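Local coordinates for protein beta-lactamase (Sphaerobacter thermophilus, PDB 4EWF) that probably hydrolyses beta-lactams to substituted beta-amino acids, as a member of the class A beta-lactamase family, at residues P57-V62 and T186-M191; A65-E70 and Q182-A187; R151-L154 and P158-W161. All coordinates share one frame; numbering follows the deposited sequence.

Contact 1. Residues P57-V62 and T186-M191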
loop_
_atom_site.group_PDB
_atom_site.type_symbol
_atom_site.label_atom_id
_atom_site.label_comp_id
_atom_site.label_asym_id
_atom_site.label_seq_id
_atom_site.Cartn_x
_atom_site.Cartn_y
_atom_site.Cartn_z
ATOM N N PRO A 57 3.725 6.383 1.392
ATOM C CA PRO A 57 4.237 7.754 1.451
ATOM C C PRO A 57 5.556 7.857 2.220
ATOM O O PRO A 57 6.323 8.763 1.941
ATOM C CB PRO A 57 3.117 8.526 2.168
ATOM C CG PRO A 57 2.298 7.490 2.850
ATOM C CD PRO A 57 2.378 6.262 1.978
ATOM N N LEU A 58 5.816 6.956 3.167
ATOM C CA LEU A 58 7.115 6.948 3.856
ATOM C C LEU A 58 8.244 6.690 2.847
ATOM O O LEU A 58 9.265 7.388 2.831
ATOM C CB LEU A 58 7.136 5.880 4.966
ATOM C CG LEU A 58 8.505 5.576 5.604
ATOM C CD1 LEU A 58 9.122 6.803 6.273
ATOM C CD2 LEU A 58 8.390 4.419 6.592
HETATM N N MSE A 59 8.059 5.678 2.003
HETATM C CA MSE A 59 9.029 5.390 0.952
HETATM C C MSE A 59 9.240 6.616 0.058
HETATM O O MSE A 59 10.363 6.945 -0.313
HETATM C CB MSE A 59 8.560 4.213 0.099
HETATM C CG MSE A 59 9.473 3.901 -1.092
HETATM SE SE MSE A 59 8.818 2.359 -2.095
HETATM C CE MSE A 59 7.071 2.957 -2.585
ATOM N N ILE A 60 8.150 7.294 -0.290
ATOM C CA ILE A 60 8.263 8.464 -1.142
ATOM C C ILE A 60 9.130 9.523 -0.455
ATOM O O ILE A 60 9.973 10.161 -1.091
ATOM C CB ILE A 60 6.874 9.027 -1.533
ATOM C CG1 ILE A 60 6.120 7.992 -2.376
ATOM C CG2 ILE A 60 7.034 10.333 -2.310
ATOM C CD1 ILE A 60 4.601 8.301 -2.601
ATOM N N ALA A 61 8.933 9.702 0.848
ATOM C CA ALA A 61 9.725 10.697 1.578
ATOM C C ALA A 61 11.203 10.340 1.503
ATOM O O ALA A 61 12.057 11.213 1.342
ATOM C CB ALA A 61 9.273 10.802 3.027
ATOM N N VAL A 62 11.498 9.049 1.622
ATOM C CA VAL A 62 12.875 8.581 1.519
ATOM C C VAL A 62 13.495 8.903 0.154
ATOM O O VAL A 62 14.573 9.500 0.076
ATOM C CB VAL A 62 12.973 7.068 1.803
ATOM C CG1 VAL A 62 14.367 6.565 1.496
ATOM C CG2 VAL A 62 12.590 6.783 3.252
ATOM N N THR A 186 10.292 5.224 -10.838
ATOM C CA THR A 186 10.563 3.925 -11.437
ATOM C C THR A 186 11.117 2.939 -10.405
ATOM O O THR A 186 10.683 1.796 -10.350
ATOM C CB THR A 186 11.525 4.061 -12.613
ATOM O OG1 THR A 186 10.922 4.916 -13.586
ATOM C CG2 THR A 186 11.807 2.698 -13.227
ATOM N N ALA A 187 12.060 3.380 -9.577
ATOM C CA ALA A 187 12.593 2.511 -8.523
ATOM C C ALA A 187 11.541 2.130 -7.475
ATOM O O ALA A 187 11.574 1.030 -6.913
ATOM C CB ALA A 187 13.798 3.158 -7.842
HETATM N N MSE A 188 10.621 3.042 -7.181
HETATM C CA MSE A 188 9.616 2.757 -6.158
HETATM C C MSE A 188 8.585 1.757 -6.655
HETATM O O MSE A 188 8.134 0.895 -5.896
HETATM C CB MSE A 188 8.957 4.039 -5.643
HETATM C CG MSE A 188 9.843 4.802 -4.693
HETATM SE SE MSE A 188 8.959 6.358 -3.945
HETATM C CE MSE A 188 9.147 7.572 -5.427
ATOM N N LEU A 189 8.225 1.867 -7.927
ATOM C CA LEU A 189 7.286 0.925 -8.535
ATOM C C LEU A 189 7.897 -0.474 -8.571
ATOM O O LEU A 189 7.208 -1.475 -8.347
ATOM C CB LEU A 189 6.909 1.381 -9.947
ATOM C CG LEU A 189 5.989 2.607 -10.000
ATOM C CD1 LEU A 189 5.926 3.175 -11.417
ATOM C CD2 LEU A 189 4.601 2.265 -9.486
ATOM N N ALA A 190 9.191 -0.544 -8.870
ATOM C CA ALA A 190 9.904 -1.808 -8.773
ATOM C C ALA A 190 9.920 -2.375 -7.337
ATOM O O ALA A 190 9.892 -3.593 -7.148
ATOM C CB ALA A 190 11.334 -1.674 -9.343
HETATM N N MSE A 191 9.979 -1.512 -6.322
HETATM C CA MSE A 191 9.889 -1.994 -4.935
HETATM C C MSE A 191 8.517 -2.624 -4.676
HETATM O O MSE A 191 8.422 -3.710 -4.102
HETATM C CB MSE A 191 10.105 -0.867 -3.920
HETATM C CG MSE A 191 11.540 -0.467 -3.714
HETATM SE SE MSE A 191 12.596 -1.920 -2.892
HETATM C CE MSE A 191 14.349 -1.041 -2.955
#
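The selenomethionine Met188 reaches from segment 186-191 across to segment 57-62 and meets a different atom at each step outward. Its CB lies 3.8 Å from the CE methyl of Met59, itself a selenomethionine. CG of Met188 comes next and lies 3.7 Å from SE of Met59, with CG of Met59 equally near. With CG beside the backbone N (chi1 -76°), the chain is aimed across the gap, where SE of Met188 rests at 3.6 Å from CA of Ile60 and presses as closely on Ile60 CG1. A bend at chi3 then turns the CE methyl of Met188 aside, leaving it 4.3 Å from Ile60 CG1. Met188 and Ile60 cross at about a right angle, whereas Met59 and Met188 run past each other in opposite directions, each tip heading for the other's helix.

This apolar packing joins two helices of the all-helical part of the class A beta-lactamase fold. Helix 55-67 begins at an SxxK-type sequence, consistent with the one that holds the nucleophilic serine in this family, and Met59 lies close to those residues without touching them. The two segments run roughly antiparallel (144° between their directions), their axes 10.9 Å apart at closest approach, so the long side chains bridge the gap. Met59 is extended through chi1 and chi2, which brings its SE to 3.9 Å from CB of Met191; the rest of Met191 leads off toward Glu103 of helix 102-111. Val106 and Ile110 of that same helix pack on Met59, while Leu174 of helix 164-175 packs on Met188.

Contact 2. Residues A65-E70 and Q182-A187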
loop_
_atom_site.group_PDB
_atom_site.type_symbol
_atom_site.label_atom_id
_atom_site.label_comp_id
_atom_site.label_asym_id
_atom_site.label_seq_id
_atom_site.Cartn_x
_atom_site.Cartn_y
_atom_site.Cartn_z
ATOM N N ALA A 65 14.302 12.489 -0.371
ATOM C CA ALA A 65 15.538 12.825 0.334
ATOM C C ALA A 65 16.749 12.451 -0.519
ATOM O O ALA A 65 17.738 13.192 -0.582
ATOM C CB ALA A 65 15.593 12.100 1.689
ATOM N N VAL A 66 16.674 11.287 -1.161
ATOM C CA VAL A 66 17.728 10.846 -2.070
ATOM C C VAL A 66 17.822 11.795 -3.266
ATOM O O VAL A 66 18.917 12.170 -3.667
ATOM C CB VAL A 66 17.507 9.393 -2.559
ATOM C CG1 VAL A 66 18.563 9.008 -3.593
ATOM C CG2 VAL A 66 17.537 8.428 -1.386
ATOM N N ASP A 67 16.676 12.200 -3.818
ATOM C CA ASP A 67 16.675 13.166 -4.927
ATOM C C ASP A 67 17.345 14.486 -4.530
ATOM O O ASP A 67 18.092 15.069 -5.311
ATOM C CB ASP A 67 15.251 13.456 -5.427
ATOM C CG ASP A 67 14.608 12.262 -6.118
ATOM O OD1 ASP A 67 15.338 11.331 -6.519
ATOM O OD2 ASP A 67 13.364 12.264 -6.265
ATOM N N ALA A 68 17.069 14.950 -3.313
ATOM C CA ALA A 68 17.605 16.218 -2.826
ATOM C C ALA A 68 19.069 16.073 -2.426
ATOM O O ALA A 68 19.734 17.056 -2.072
ATOM C CB ALA A 68 16.782 16.720 -1.649
ATOM N N GLY A 69 19.562 14.839 -2.480
ATOM C CA GLY A 69 20.946 14.558 -2.141
ATOM C C GLY A 69 21.193 14.603 -0.645
ATOM O O GLY A 69 22.335 14.727 -0.207
ATOM N N GLU A 70 20.124 14.506 0.142
ATOM C CA GLU A 70 20.249 14.536 1.599
ATOM C C GLU A 70 20.770 13.204 2.144
ATOM O O GLU A 70 21.422 13.168 3.185
ATOM C CB GLU A 70 18.921 14.906 2.261
ATOM C CG GLU A 70 18.433 16.321 1.965
ATOM C CD GLU A 70 16.952 16.509 2.293
ATOM O OE1 GLU A 70 16.492 17.672 2.327
ATOM O OE2 GLU A 70 16.250 15.495 2.513
ATOM N N GLN A 182 11.546 11.038 -11.801
ATOM C CA GLN A 182 11.091 9.884 -12.585
ATOM C C GLN A 182 11.917 8.638 -12.272
ATOM O O GLN A 182 11.386 7.524 -12.223
ATOM C CB GLN A 182 11.123 10.182 -14.089
ATOM C CG GLN A 182 10.735 8.997 -14.961
ATOM C CD GLN A 182 9.336 8.492 -14.650
ATOM O OE1 GLN A 182 8.343 9.113 -15.034
ATOM N NE2 GLN A 182 9.249 7.367 -13.941
ATOM N N GLU A 183 13.220 8.817 -12.069
ATOM C CA GLU A 183 14.086 7.702 -11.691
ATOM C C GLU A 183 13.602 7.086 -10.385
ATOM O O GLU A 183 13.520 5.864 -10.248
ATOM C CB GLU A 183 15.546 8.153 -11.533
ATOM C CG GLU A 183 16.467 7.050 -11.025
ATOM C CD GLU A 183 17.871 7.539 -10.690
ATOM O OE1 GLU A 183 18.435 7.083 -9.666
ATOM O OE2 GLU A 183 18.413 8.367 -11.452
ATOM N N SER A 184 13.271 7.938 -9.423
ATOM C CA SER A 184 12.804 7.443 -8.141
ATOM C C SER A 184 11.431 6.775 -8.256
ATOM O O SER A 184 11.196 5.710 -7.678
ATOM C CB SER A 184 12.823 8.563 -7.101
ATOM O OG SER A 184 14.164 8.925 -6.805
ATOM N N CYS A 185 10.524 7.373 -9.019
ATOM C CA CYS A 185 9.231 6.719 -9.236
ATOM C C CYS A 185 9.397 5.333 -9.864
ATOM O O CYS A 185 8.739 4.376 -9.469
ATOM C CB CYS A 185 8.298 7.591 -10.080
ATOM S SG CYS A 185 7.770 9.090 -9.211
ATOM N N THR A 186 10.292 5.224 -10.838
ATOM C CA THR A 186 10.563 3.925 -11.437
ATOM C C THR A 186 11.117 2.939 -10.405
ATOM O O THR A 186 10.683 1.796 -10.350
ATOM C CB THR A 186 11.525 4.061 -12.613
ATOM O OG1 THR A 186 10.922 4.916 -13.586
ATOM C CG2 THR A 186 11.807 2.698 -13.227
ATOM N N ALA A 187 12.060 3.380 -9.577
ATOM C CA ALA A 187 12.593 2.511 -8.523
ATOM C C ALA A 187 11.541 2.130 -7.475
ATOM O O ALA A 187 11.574 1.030 -6.913
ATOM C CB ALA A 187 13.798 3.158 -7.842
#
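A single side-chain hydrogen bond links the C-terminal end of helix 55-67 to the first turn of helix 182-192, at the edge of the helical region of this class A beta-lactamase fold. The hydroxyl of Ser184 donates to Asp67, with OG 2.7 Å from OD1. It meets the oxygen on the syn side and lies 21° out of the carboxylate plane, a modest departure from coplanarity. Ser184 CB follows behind, 3.8 Å from Asp67 OD1. The carboxylate gets across because Asp67 CG sits beside its own backbone N (chi1 -68°), which carries the acid group over toward the serine.

The other oxygen is engaged as well: OD2 of Asp67 accepts from the backbone N of Ser181, so the acid holds the start of helix 182-192 at two points. A carboxylate beside the N-terminal turn of a helix would probably be steadied in its charged form by the backbone N-H groups there. Ser181 OG in turn takes the backbone N of Ser184, a second-shell bond that helps fix the turn carrying the donor. One turn on, Thr186 OG1 donates back to Gln182 O at 3.0 Å, reaching it from the face opposite the Thr186 backbone N.

Helix 55-67 closes with a Schellman motif: Gly69 has positive phi, Glu70 N bonds Ala65 O at 2.8 Å, and Gly69 N bonds Val66 O at 3.0 Å. Toward the interior, Tyr63 of helix 55-67 packs against Ser184 and Ala187, continuing the interface between the two helices alongside this partly buried bond.

Contact 3. Residues R151-L154 and P158-W161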
loop_
_atom_site.group_PDB
_atom_site.type_symbol
_atom_site.label_atom_id
_atom_site.label_comp_id
_atom_site.label_asym_id
_atom_site.label_seq_id
_atom_site.Cartn_x
_atom_site.Cartn_y
_atom_site.Cartn_z
ATOM N N ARG A 151 -0.089 -3.180 16.318
ATOM C CA ARG A 151 -1.444 -3.188 16.872
ATOM C C ARG A 151 -2.145 -1.872 16.568
ATOM O O ARG A 151 -1.486 -0.855 16.316
ATOM C CB ARG A 151 -1.414 -3.446 18.381
ATOM C CG ARG A 151 -0.567 -2.450 19.156
ATOM C CD ARG A 151 -0.697 -2.674 20.651
ATOM N NE ARG A 151 0.567 -2.452 21.351
ATOM C CZ ARG A 151 0.978 -1.271 21.808
ATOM N NH1 ARG A 151 2.146 -1.171 22.435
ATOM N NH2 ARG A 151 0.224 -0.192 21.640
ATOM N N PRO A 152 -3.488 -1.881 16.561
ATOM C CA PRO A 152 -4.171 -0.610 16.294
ATOM C C PRO A 152 -3.931 0.300 17.484
ATOM O O PRO A 152 -3.722 -0.196 18.593
ATOM C CB PRO A 152 -5.663 -1.003 16.238
ATOM C CG PRO A 152 -5.712 -2.508 16.336
ATOM C CD PRO A 152 -4.422 -2.937 16.983
ATOM N N ALA A 153 -3.953 1.608 17.267
ATOM C CA ALA A 153 -3.892 2.542 18.390
ATOM C C ALA A 153 -5.149 2.429 19.253
ATOM O O ALA A 153 -6.224 2.138 18.745
ATOM C CB ALA A 153 -3.749 3.965 17.870
ATOM N N LEU A 154 -5.025 2.672 20.552
ATOM C CA LEU A 154 -6.211 2.828 21.383
ATOM C C LEU A 154 -6.890 4.125 20.946
ATOM O O LEU A 154 -6.259 4.964 20.295
ATOM C CB LEU A 154 -5.836 2.877 22.865
ATOM C CG LEU A 154 -5.107 1.624 23.355
ATOM C CD1 LEU A 154 -4.725 1.767 24.815
ATOM C CD2 LEU A 154 -5.966 0.382 23.128
ATOM N N PRO A 158 -2.927 8.631 19.001
ATOM C CA PRO A 158 -2.892 9.047 17.594
ATOM C C PRO A 158 -2.827 7.849 16.656
ATOM O O PRO A 158 -1.995 6.975 16.837
ATOM C CB PRO A 158 -1.584 9.839 17.497
ATOM C CG PRO A 158 -1.339 10.334 18.884
ATOM C CD PRO A 158 -1.859 9.265 19.798
ATOM N N GLU A 159 -3.702 7.815 15.658
ATOM C CA GLU A 159 -3.722 6.723 14.711
ATOM C C GLU A 159 -3.298 7.242 13.344
ATOM O O GLU A 159 -3.365 8.457 13.080
ATOM C CB GLU A 159 -5.140 6.111 14.653
ATOM C CG GLU A 159 -5.310 4.924 13.690
ATOM C CD GLU A 159 -4.407 3.735 14.023
ATOM O OE1 GLU A 159 -3.215 3.760 13.640
ATOM O OE2 GLU A 159 -4.898 2.772 14.656
ATOM N N ASN A 160 -2.835 6.326 12.495
ATOM C CA ASN A 160 -2.531 6.624 11.102
ATOM C C ASN A 160 -3.769 6.308 10.254
ATOM O O ASN A 160 -4.124 5.140 10.086
ATOM C CB ASN A 160 -1.359 5.770 10.604
ATOM C CG ASN A 160 -0.100 5.967 11.423
ATOM O OD1 ASN A 160 0.176 7.063 11.901
ATOM N ND2 ASN A 160 0.657 4.895 11.611
ATOM N N TRP A 161 -4.409 7.349 9.729
ATOM C CA TRP A 161 -5.666 7.216 8.984
ATOM C C TRP A 161 -5.407 7.238 7.483
ATOM O O TRP A 161 -4.451 7.845 7.022
ATOM C CB TRP A 161 -6.649 8.346 9.370
ATOM C CG TRP A 161 -7.008 8.311 10.833
ATOM C CD1 TRP A 161 -6.609 9.194 11.806
ATOM C CD2 TRP A 161 -7.794 7.309 11.499
ATOM N NE1 TRP A 161 -7.110 8.807 13.029
ATOM C CE2 TRP A 161 -7.840 7.653 12.870
ATOM C CE3 TRP A 161 -8.464 6.152 11.066
ATOM C CZ2 TRP A 161 -8.541 6.889 13.820
ATOM C CZ3 TRP A 161 -9.158 5.384 12.004
ATOM C CH2 TRP A 161 -9.194 5.764 13.372
#
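Glu159 lays its side chain over Ala153, with CB of the glutamate 4.1 Å from CB of the alanine and Glu159 OE2 closer still, 3.6 Å from that same Ala153 CB. Both residues belong to the irregular chain between helix 127-136 and strand 161-162, a region that probably corresponds to the omega loop of class A beta-lactamases; here the loop bonds back onto itself. Ala153 N donates to Glu159 OE2 at 3.0 Å, in a fairly straight bond (157°) that arrives from above the carboxylate plane, 42° out of it. The carboxylate is brought round by a bend at chi2 (60°).

OE2 has a stronger partner in Arg49 of strand 48-49, whose NH1 forms a salt bridge with it, so one oxygen serves both the loop backbone and the neighbouring strand. Glu159 OE1 turns its anti lone pair to Asn160 N, the backbone nitrogen of the next residue, at 2.8 Å. With both oxygens engaged the carboxylate's rotation should be restricted. Asn160 extends the network with its amide, which bonds Ser145 N and Arg146 O. Pro152 contributes its CA, 3.8 Å from Glu159 OE2.

On the aliphatic side of the glutamate, Glu159 CG lies 3.7 Å above one face of the Trp161 ring, offset toward the rim. The methyl carbon of Ala153, CB, also rests 3.6 Å from the carbonyl O of Pro158.

How the contacts relate
From the N terminus the chain passes one helix and the first strands before entering helix 55-67, whose first half supplies 57-62 to contact 1 and whose end supplies 65-70 to contact 2. Both wait for helix 182-192 to return more than a hundred residues later, and together they tie these two helices. Because the helices run roughly antiparallel, the pairing is reversed, and the touching residues of contact 2 close a loop within that of contact 1; Thr186 and Ala187 are shared by the segments. Contact 3 closes a much shorter loop, inside both larger ones and crossing neither. It joins two parts of the loop after helix 127-136, its centre about 23 Å from that of contact 1.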